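PDB 4HTL: beta-glucoside kinase from Listeria monocytogenes, which phosphorylates cellobiose with ATP to give cellobiose-6'-phosphate, and may also regulate transcription of the cellobiose-PTS operon. Local coordinates for residues I139-E144 with Y234-T239; L127-G132 with G154-M159. One frame throughout, in Å; residues are numbered along the deposited sequence.

Both contacts bear on the mixed sheet built from strands 144-145, 135-141, 126-131, 240-244 and 270-273, and their centres lie about 14 Å apart. Along the chain their segments interleave: 127-132 and 139-144 come first, on neighbouring antiparallel strands, followed by the 154-159 loop and finally the end of helix 212-236 at 234-239. I139 joins the two physically, since its CG1 packs 3.8 Å from F156 CE1 of contact 2 while the same side chain meets F236 in contact 1. The second subunit reaches both contacts, so this hydrophobic core continues into the dimer interface, away from the predicted ATP-binding residues near the N-terminus.

Contact 1. Residues I139-E144 with Y234-T239; sequences IFSNGE and YLFDPT
S141 and F236 have the nearest CA atoms of the two segments, 7.8 Å apart, where the end of strand 135-141 comes near the last turn of helix 212-236. The setting is the mixed sheet of the ROK kinase, a member of the actin-like ATPase clan, with the helix laid against its strands. S141 to E144 form a type I' turn that leads strand 135-141 into strand 144-145, closed by E144 N to S141 O (3.1 Å) and S141 N to E144 O (3.0 Å).

Most of the contact is I139 against the F236 ring, the two side chains crossing at about a right angle. I139 meets the ring with both of its branches. Its CG2, anti to the backbone N, lies 3.6 Å from F236 CE1, and CD1 at the end of the other branch comes equally close, 3.6 Å, to F236 CZ. F236 has CG anti to its own carbonyl carbon (chi1 -71°), which carries the ring across to the strand. L127 of strand 126-131 packs on both I139 and F236. F236 of the second subunit stacks on this ring, and L235 of that subunit packs on I139.

Just past the helix, D237 leaves helical geometry with positive phi and forms a salt bridge with R152 of the second subunit. The helix end is therefore tied to the partner chain as well as to the sheet.

Farther along the strand, S141 OG sits at the edge of the F236 ring, near its plane and 4.1 Å from CD1. This hydroxyl gives its hydrogen to a water 2.8 Å from OG, and the same water donates in turn to F236 O at 2.9 Å.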
ATOM      1  N   ILE A 139      -3.540  -2.216  -7.896  1.00 14.85           N
ATOM      2  CA  ILE A 139      -3.918  -1.049  -7.090  1.00 14.03           C
ATOM      3  C   ILE A 139      -4.510   0.039  -7.983  1.00 14.19           C
ATOM      4  O   ILE A 139      -3.855   0.500  -8.918  1.00 17.10           O
ATOM      5  CB  ILE A 139      -2.685  -0.413  -6.408  1.00 13.28           C
ATOM      6  CG1 ILE A 139      -1.959  -1.437  -5.530  1.00 15.26           C
ATOM      7  CG2 ILE A 139      -3.065   0.848  -5.597  1.00 14.41           C
ATOM      8  CD1 ILE A 139      -0.485  -1.125  -5.298  1.00 16.84           C
ATOM      9  N   PHE A 140      -5.689   0.518  -7.592  1.00 14.96           N
ATOM     10  CA  PHE A 140      -6.337   1.688  -8.223  1.00 15.44           C
ATOM     11  C   PHE A 140      -6.529   2.703  -7.072  1.00 16.77           C
ATOM     12  O   PHE A 140      -7.254   2.436  -6.110  1.00 17.49           O
ATOM     13  CB  PHE A 140      -7.651   1.283  -8.865  1.00 15.98           C
ATOM     14  CG  PHE A 140      -8.086   2.160 -10.008  1.00 15.22           C
ATOM     15  CD1 PHE A 140      -7.431   2.088 -11.225  1.00 16.96           C
ATOM     16  CD2 PHE A 140      -9.193   2.972  -9.901  1.00 15.27           C
ATOM     17  CE1 PHE A 140      -7.835   2.874 -12.284  1.00 19.00           C
ATOM     18  CE2 PHE A 140      -9.612   3.738 -10.981  1.00 18.97           C
ATOM     19  CZ  PHE A 140      -8.946   3.661 -12.173  1.00 23.23           C
ATOM     20  N   SER A 141      -5.812   3.823  -7.173  1.00 15.36           N
ATOM     21  CA  SER A 141      -5.872   4.910  -6.170  1.00 15.60           C
ATOM     22  C   SER A 141      -6.076   6.233  -6.907  1.00 16.68           C
ATOM     23  O   SER A 141      -5.443   6.496  -7.923  1.00 18.57           O
ATOM     24  CB  SER A 141      -4.633   4.999  -5.343  1.00 17.95           C
ATOM     25  OG  SER A 141      -4.366   3.852  -4.572  1.00 19.40           O
ATOM     26  N   ASN A 142      -6.908   7.085  -6.352  1.00 20.14           N
ATOM     27  CA  ASN A 142      -7.196   8.365  -6.997  1.00 20.85           C
ATOM     28  C   ASN A 142      -7.580   8.275  -8.457  1.00 20.83           C
ATOM     29  O   ASN A 142      -7.259   9.180  -9.263  1.00 23.88           O
ATOM     30  CB  ASN A 142      -6.022   9.290  -6.968  1.00 22.97           C
ATOM     31  CG  ASN A 142      -5.703   9.793  -5.603  1.00 23.83           C
ATOM     32  OD1 ASN A 142      -6.597  10.133  -4.843  1.00 26.89           O
ATOM     33  ND2 ASN A 142      -4.416   9.878  -5.291  1.00 26.56           N
ATOM     34  N   GLY A 143      -8.314   7.229  -8.791  1.00 19.33           N
ATOM     35  CA  GLY A 143      -8.867   7.075 -10.136  1.00 22.50           C
ATOM     36  C   GLY A 143      -7.848   6.661 -11.178  1.00 21.84           C
ATOM     37  O   GLY A 143      -8.136   6.768 -12.359  1.00 22.87           O
ATOM     38  N   GLU A 144      -6.691   6.131 -10.746  1.00 18.96           N
ATOM     39  CA  GLU A 144      -5.570   5.751 -11.617  0.50 21.38           C
ATOM     40  C   GLU A 144      -4.910   4.458 -11.141  1.00 18.17           C
ATOM     41  O   GLU A 144      -4.808   4.253  -9.945  1.00 16.45           O
ATOM     42  CB  GLU A 144      -4.467   6.801 -11.497  0.50 25.53           C
ATOM     43  CG  GLU A 144      -4.557   7.989 -12.403  0.50 33.78           C
ATOM     44  CD  GLU A 144      -3.282   8.771 -12.300  0.50 40.40           C
ATOM     45  OE1 GLU A 144      -2.281   8.354 -12.944  0.50 37.32           O
ATOM     46  OE2 GLU A 144      -3.275   9.746 -11.524  0.50 44.85           O
ATOM     47  N   TYR A 234      -5.862  -0.915   5.769  1.00 14.07           N
ATOM     48  CA  TYR A 234      -5.288   0.214   6.530  1.00 14.30           C
ATOM     49  C   TYR A 234      -4.321   1.050   5.670  1.00 13.75           C
ATOM     50  O   TYR A 234      -4.238   2.253   5.803  1.00 15.79           O
ATOM     51  CB  TYR A 234      -4.669  -0.285   7.859  1.00 15.96           C
ATOM     52  CG  TYR A 234      -5.790  -0.532   8.863  1.00 15.80           C
ATOM     53  CD1 TYR A 234      -6.348  -1.765   9.037  1.00 16.84           C
ATOM     54  CD2 TYR A 234      -6.255   0.487   9.650  1.00 14.53           C
ATOM     55  CE1 TYR A 234      -7.385  -1.964   9.928  1.00 17.02           C
ATOM     56  CE2 TYR A 234      -7.296   0.323  10.514  1.00 16.18           C
ATOM     57  CZ  TYR A 234      -7.841  -0.926  10.690  1.00 18.32           C
ATOM     58  OH  TYR A 234      -8.923  -1.117  11.521  1.00 20.80           O
ATOM     59  N   LEU A 235      -3.589   0.399   4.767  1.00 13.98           N
ATOM     60  CA  LEU A 235      -2.654   1.101   3.963  1.00 13.82           C
ATOM     61  C   LEU A 235      -3.343   1.957   2.881  1.00 13.59           C
ATOM     62  O   LEU A 235      -3.043   3.144   2.743  1.00 15.01           O
ATOM     63  CB  LEU A 235      -1.620   0.162   3.342  1.00 13.58           C
ATOM     64  CG  LEU A 235      -0.631  -0.555   4.303  1.00 16.91           C
ATOM     65  CD1 LEU A 235       0.300  -1.501   3.544  1.00 18.79           C
ATOM     66  CD2 LEU A 235       0.099   0.464   5.073  1.00 21.63           C
ATOM     67  N   PHE A 236      -4.212   1.333   2.080  1.00 14.02           N
ATOM     68  CA  PHE A 236      -4.749   1.966   0.915  1.00 12.81           C
ATOM     69  C   PHE A 236      -6.119   2.626   1.137  1.00 13.52           C
ATOM     70  O   PHE A 236      -6.537   3.480   0.339  1.00 16.12           O
ATOM     71  CB  PHE A 236      -4.932   0.908  -0.218  1.00 13.67           C
ATOM     72  CG  PHE A 236      -3.625   0.418  -0.805  1.00 13.07           C
ATOM     73  CD1 PHE A 236      -2.955   1.187  -1.746  1.00 15.18           C
ATOM     74  CD2 PHE A 236      -3.031  -0.721  -0.329  1.00 14.01           C
ATOM     75  CE1 PHE A 236      -1.726   0.779  -2.269  1.00 14.50           C
ATOM     76  CE2 PHE A 236      -1.810  -1.158  -0.868  1.00 15.57           C
ATOM     77  CZ  PHE A 236      -1.133  -0.385  -1.803  1.00 15.48           C
ATOM     78  N   ASP A 237      -6.853   2.167   2.128  1.00 14.67           N
ATOM     79  CA  ASP A 237      -8.232   2.630   2.370  1.00 15.24           C
ATOM     80  C   ASP A 237      -9.052   2.546   1.089  1.00 15.59           C
ATOM     81  O   ASP A 237      -9.694   3.508   0.674  1.00 15.52           O
ATOM     82  CB  ASP A 237      -8.229   4.039   2.992  1.00 16.34           C
ATOM     83  CG  ASP A 237      -9.637   4.591   3.291  1.00 15.49           C
ATOM     84  OD1 ASP A 237     -10.532   3.805   3.686  1.00 17.04           O
ATOM     85  OD2 ASP A 237      -9.864   5.815   3.069  1.00 17.31           O
ATOM     86  N   PRO A 238      -9.054   1.351   0.450  1.00 15.06           N
ATOM     87  CA  PRO A 238      -9.964   1.181  -0.648  1.00 14.54           C
ATOM     88  C   PRO A 238     -11.421   1.153  -0.210  1.00 15.17           C
ATOM     89  O   PRO A 238     -11.699   0.873   0.930  1.00 15.81           O
ATOM     90  CB  PRO A 238      -9.582  -0.184  -1.173  1.00 15.36           C
ATOM     91  CG  PRO A 238      -9.187  -0.971   0.104  1.00 15.01           C
ATOM     92  CD  PRO A 238      -8.514   0.065   0.970  1.00 14.14           C
ATOM     93  N   THR A 239     -12.361   1.389  -1.122  1.00 15.17           N
ATOM     94  CA  THR A 239     -13.756   1.108  -0.840  1.00 14.43           C
ATOM     95  C   THR A 239     -14.097  -0.382  -1.041  1.00 14.92           C
ATOM     96  O   THR A 239     -14.962  -0.930  -0.348  1.00 16.83           O
ATOM     97  CB  THR A 239     -14.667   1.994  -1.722  1.00 16.46           C
ATOM     98  OG1 THR A 239     -14.453   1.697  -3.116  1.00 17.51           O
ATOM     99  CG2 THR A 239     -14.430   3.481  -1.383  1.00 17.55           C
TER
HETATM  100  O   HOH W   1      -6.297   4.018  -2.526  1.00 16.41           O

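Contact 2. Residues L127-G132 with G154-M159; sequences LCLTIG and GEFGYM
F156 reaches L129, C128 and L127 in turn along strand 126-131, its CA 7.5 Å from that of L129. It closes the inverse gamma turn centred on E155 and opens the short 3-10 segment 156-158. From CB the side chain heads for the strand, and a chi2 of -8° turns the ring almost into the plane of CA, CB and CG. On one side of the ring, F156 CD2 meets L129 CD1 at 4.0 Å, the methyl arriving in plane at the ring edge. With CG anti to the backbone N, L129 brings this methyl nearer to the ring than its CB direction suggests. One atom on, F156 CE2 lies 3.3 Å from C128 O, which approaches the ring obliquely. At the tip, CZ finds L127 CD2 at 4.2 Å, again at the edge. CE1, on the other side, faces I139. The ring thus spans three consecutive residues, apolar at each end with a peptide oxygen between them. I135 of strand 135-141 and L235 of the second subunit also pack on F156. Helix 212-236 sets L232 against both L127 and selenomethionine M159, which also meets L174 of helix 174-177, so the loop touches the sheet through F156 and two helices through M159.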
ATOM      1  N   LEU A 127      -8.807  -2.244  -4.834  1.00 15.26           N
ATOM      2  CA  LEU A 127      -7.747  -3.178  -5.067  1.00 14.39           C
ATOM      3  C   LEU A 127      -8.303  -4.475  -5.674  1.00 13.97           C
ATOM      4  O   LEU A 127      -9.442  -4.845  -5.459  1.00 15.48           O
ATOM      5  CB  LEU A 127      -7.020  -3.527  -3.785  1.00 13.07           C
ATOM      6  CG  LEU A 127      -6.587  -2.375  -2.863  1.00 11.36           C
ATOM      7  CD1 LEU A 127      -5.996  -2.898  -1.546  1.00 15.13           C
ATOM      8  CD2 LEU A 127      -5.552  -1.501  -3.623  1.00 16.04           C
ATOM      9  N   CYS A 128      -7.432  -5.150  -6.400  1.00 13.85           N
ATOM     10  CA  CYS A 128      -7.666  -6.528  -6.830  1.00 15.01           C
ATOM     11  C   CYS A 128      -6.609  -7.465  -6.206  1.00 17.48           C
ATOM     12  O   CYS A 128      -5.386  -7.270  -6.339  1.00 19.60           O
ATOM     13  CB  CYS A 128      -7.603  -6.624  -8.288  1.00 16.08           C
ATOM     14  SG  CYS A 128      -8.938  -5.760  -9.152  1.00 20.18           S
ATOM     15  N   LEU A 129      -7.101  -8.511  -5.589  1.00 15.79           N
ATOM     16  CA  LEU A 129      -6.259  -9.519  -4.927  1.00 17.57           C
ATOM     17  C   LEU A 129      -6.589 -10.863  -5.608  1.00 16.63           C
ATOM     18  O   LEU A 129      -7.742 -11.274  -5.666  1.00 17.01           O
ATOM     19  CB  LEU A 129      -6.581  -9.546  -3.456  1.00 17.81           C
ATOM     20  CG  LEU A 129      -5.998 -10.709  -2.624  1.00 17.09           C
ATOM     21  CD1 LEU A 129      -4.464 -10.683  -2.605  1.00 19.23           C
ATOM     22  CD2 LEU A 129      -6.609 -10.722  -1.222  1.00 21.68           C
ATOM     23  N   THR A 130      -5.561 -11.522  -6.137  1.00 16.09           N
ATOM     24  CA  THR A 130      -5.711 -12.812  -6.854  1.00 16.47           C
ATOM     25  C   THR A 130      -4.996 -13.876  -6.061  1.00 16.83           C
ATOM     26  O   THR A 130      -3.820 -13.732  -5.806  1.00 19.72           O
ATOM     27  CB  THR A 130      -5.168 -12.679  -8.271  1.00 17.52           C
ATOM     28  OG1 THR A 130      -5.852 -11.564  -8.931  1.00 20.94           O
ATOM     29  CG2 THR A 130      -5.484 -13.950  -9.086  1.00 21.03           C
ATOM     30  N   ILE A 131      -5.693 -14.954  -5.703  1.00 15.98           N
ATOM     31  CA  ILE A 131      -5.151 -16.030  -4.871  1.00 16.10           C
ATOM     32  C   ILE A 131      -5.326 -17.377  -5.610  1.00 17.64           C
ATOM     33  O   ILE A 131      -6.429 -17.848  -5.824  1.00 21.28           O
ATOM     34  CB  ILE A 131      -5.866 -16.121  -3.532  1.00 17.05           C
ATOM     35  CG1 ILE A 131      -5.856 -14.795  -2.796  1.00 20.71           C
ATOM     36  CG2 ILE A 131      -5.274 -17.229  -2.641  1.00 19.17           C
ATOM     37  CD1 ILE A 131      -6.804 -14.741  -1.597  1.00 24.05           C
ATOM     38  N   GLY A 132      -4.221 -17.952  -6.044  1.00 20.77           N
ATOM     39  CA  GLY A 132      -4.242 -19.313  -6.641  1.00 23.47           C
ATOM     40  C   GLY A 132      -2.971 -20.072  -6.283  1.00 24.88           C
ATOM     41  O   GLY A 132      -2.773 -20.413  -5.130  1.00 23.52           O
ATOM     42  N   GLY A 154       2.179  -3.399  -6.437  1.00 16.63           N
ATOM     43  CA  GLY A 154       1.115  -4.373  -6.373  1.00 17.10           C
ATOM     44  C   GLY A 154       1.527  -5.809  -6.070  1.00 16.47           C
ATOM     45  O   GLY A 154       0.762  -6.743  -6.286  1.00 17.20           O
ATOM     46  N   GLU A 155       2.736  -5.982  -5.579  1.00 15.44           N
ATOM     47  CA  GLU A 155       3.266  -7.288  -5.197  1.00 17.16           C
ATOM     48  C   GLU A 155       2.742  -7.741  -3.841  1.00 16.62           C
ATOM     49  O   GLU A 155       3.486  -7.914  -2.848  1.00 15.97           O
ATOM     50  CB  GLU A 155       4.816  -7.284  -5.236  1.00 17.60           C
ATOM     51  CG  GLU A 155       5.437  -7.362  -6.596  1.00 20.65           C
ATOM     52  CD  GLU A 155       5.420  -8.771  -7.225  1.00 25.32           C
ATOM     53  OE1 GLU A 155       4.589  -9.627  -6.834  1.00 27.50           O
ATOM     54  OE2 GLU A 155       6.311  -9.049  -8.079  1.00 30.16           O
ATOM     55  N   PHE A 156       1.448  -8.008  -3.826  1.00 16.63           N
ATOM     56  CA  PHE A 156       0.715  -8.298  -2.595  1.00 16.46           C
ATOM     57  C   PHE A 156       1.192  -9.591  -1.942  1.00 14.79           C
ATOM     58  O   PHE A 156       1.145  -9.719  -0.727  1.00 16.15           O
ATOM     59  CB  PHE A 156      -0.793  -8.385  -2.800  1.00 17.60           C
ATOM     60  CG  PHE A 156      -1.491  -7.110  -3.209  1.00 17.96           C
ATOM     61  CD1 PHE A 156      -0.871  -5.860  -3.236  1.00 18.76           C
ATOM     62  CD2 PHE A 156      -2.851  -7.178  -3.478  1.00 18.86           C
ATOM     63  CE1 PHE A 156      -1.588  -4.718  -3.615  1.00 16.63           C
ATOM     64  CE2 PHE A 156      -3.574  -6.058  -3.852  1.00 19.57           C
ATOM     65  CZ  PHE A 156      -2.945  -4.808  -3.901  1.00 17.93           C
ATOM     66  N   GLY A 157       1.705 -10.535  -2.756  1.00 14.48           N
ATOM     67  CA  GLY A 157       2.183 -11.773  -2.222  1.00 14.45           C
ATOM     68  C   GLY A 157       3.438 -11.689  -1.386  1.00 14.97           C
ATOM     69  O   GLY A 157       3.801 -12.649  -0.697  1.00 15.16           O
ATOM     70  N   TYR A 158       4.126 -10.558  -1.464  1.00 15.16           N
ATOM     71  CA  TYR A 158       5.339 -10.340  -0.663  1.00 15.70           C
ATOM     72  C   TYR A 158       5.040  -9.760   0.723  1.00 15.35           C
ATOM     73  O   TYR A 158       5.964  -9.583   1.524  1.00 15.92           O
ATOM     74  CB  TYR A 158       6.322  -9.438  -1.410  1.00 14.52           C
ATOM     75  CG  TYR A 158       7.097 -10.140  -2.496  1.00 15.62           C
ATOM     76  CD1 TYR A 158       6.529 -10.445  -3.727  1.00 18.85           C
ATOM     77  CD2 TYR A 158       8.401 -10.547  -2.263  1.00 17.82           C
ATOM     78  CE1 TYR A 158       7.273 -11.103  -4.692  1.00 21.79           C
ATOM     79  CE2 TYR A 158       9.139 -11.191  -3.229  1.00 21.29           C
ATOM     80  CZ  TYR A 158       8.565 -11.471  -4.436  1.00 21.81           C
ATOM     81  OH  TYR A 158       9.323 -12.106  -5.409  1.00 27.41           O
HETATM   82  N   MSE A 159       3.770  -9.528   1.064  1.00 15.48           N
HETATM   83  CA  MSE A 159       3.495  -9.102   2.434  1.00 14.76           C
HETATM   84  C   MSE A 159       3.815 -10.257   3.384  1.00 13.84           C
HETATM   85  O   MSE A 159       3.535 -11.434   3.113  1.00 14.55           O
HETATM   86  CB  MSE A 159       2.043  -8.721   2.658  1.00 14.18           C
HETATM   87  CG  MSE A 159       1.557  -7.436   1.919  1.00 13.60           C
HETATM   88 SE   MSE A 159      -0.193  -6.918   2.383  0.65 15.35          SE
HETATM   89  CE  MSE A 159      -1.141  -8.109   1.260  1.00 15.68           C
TER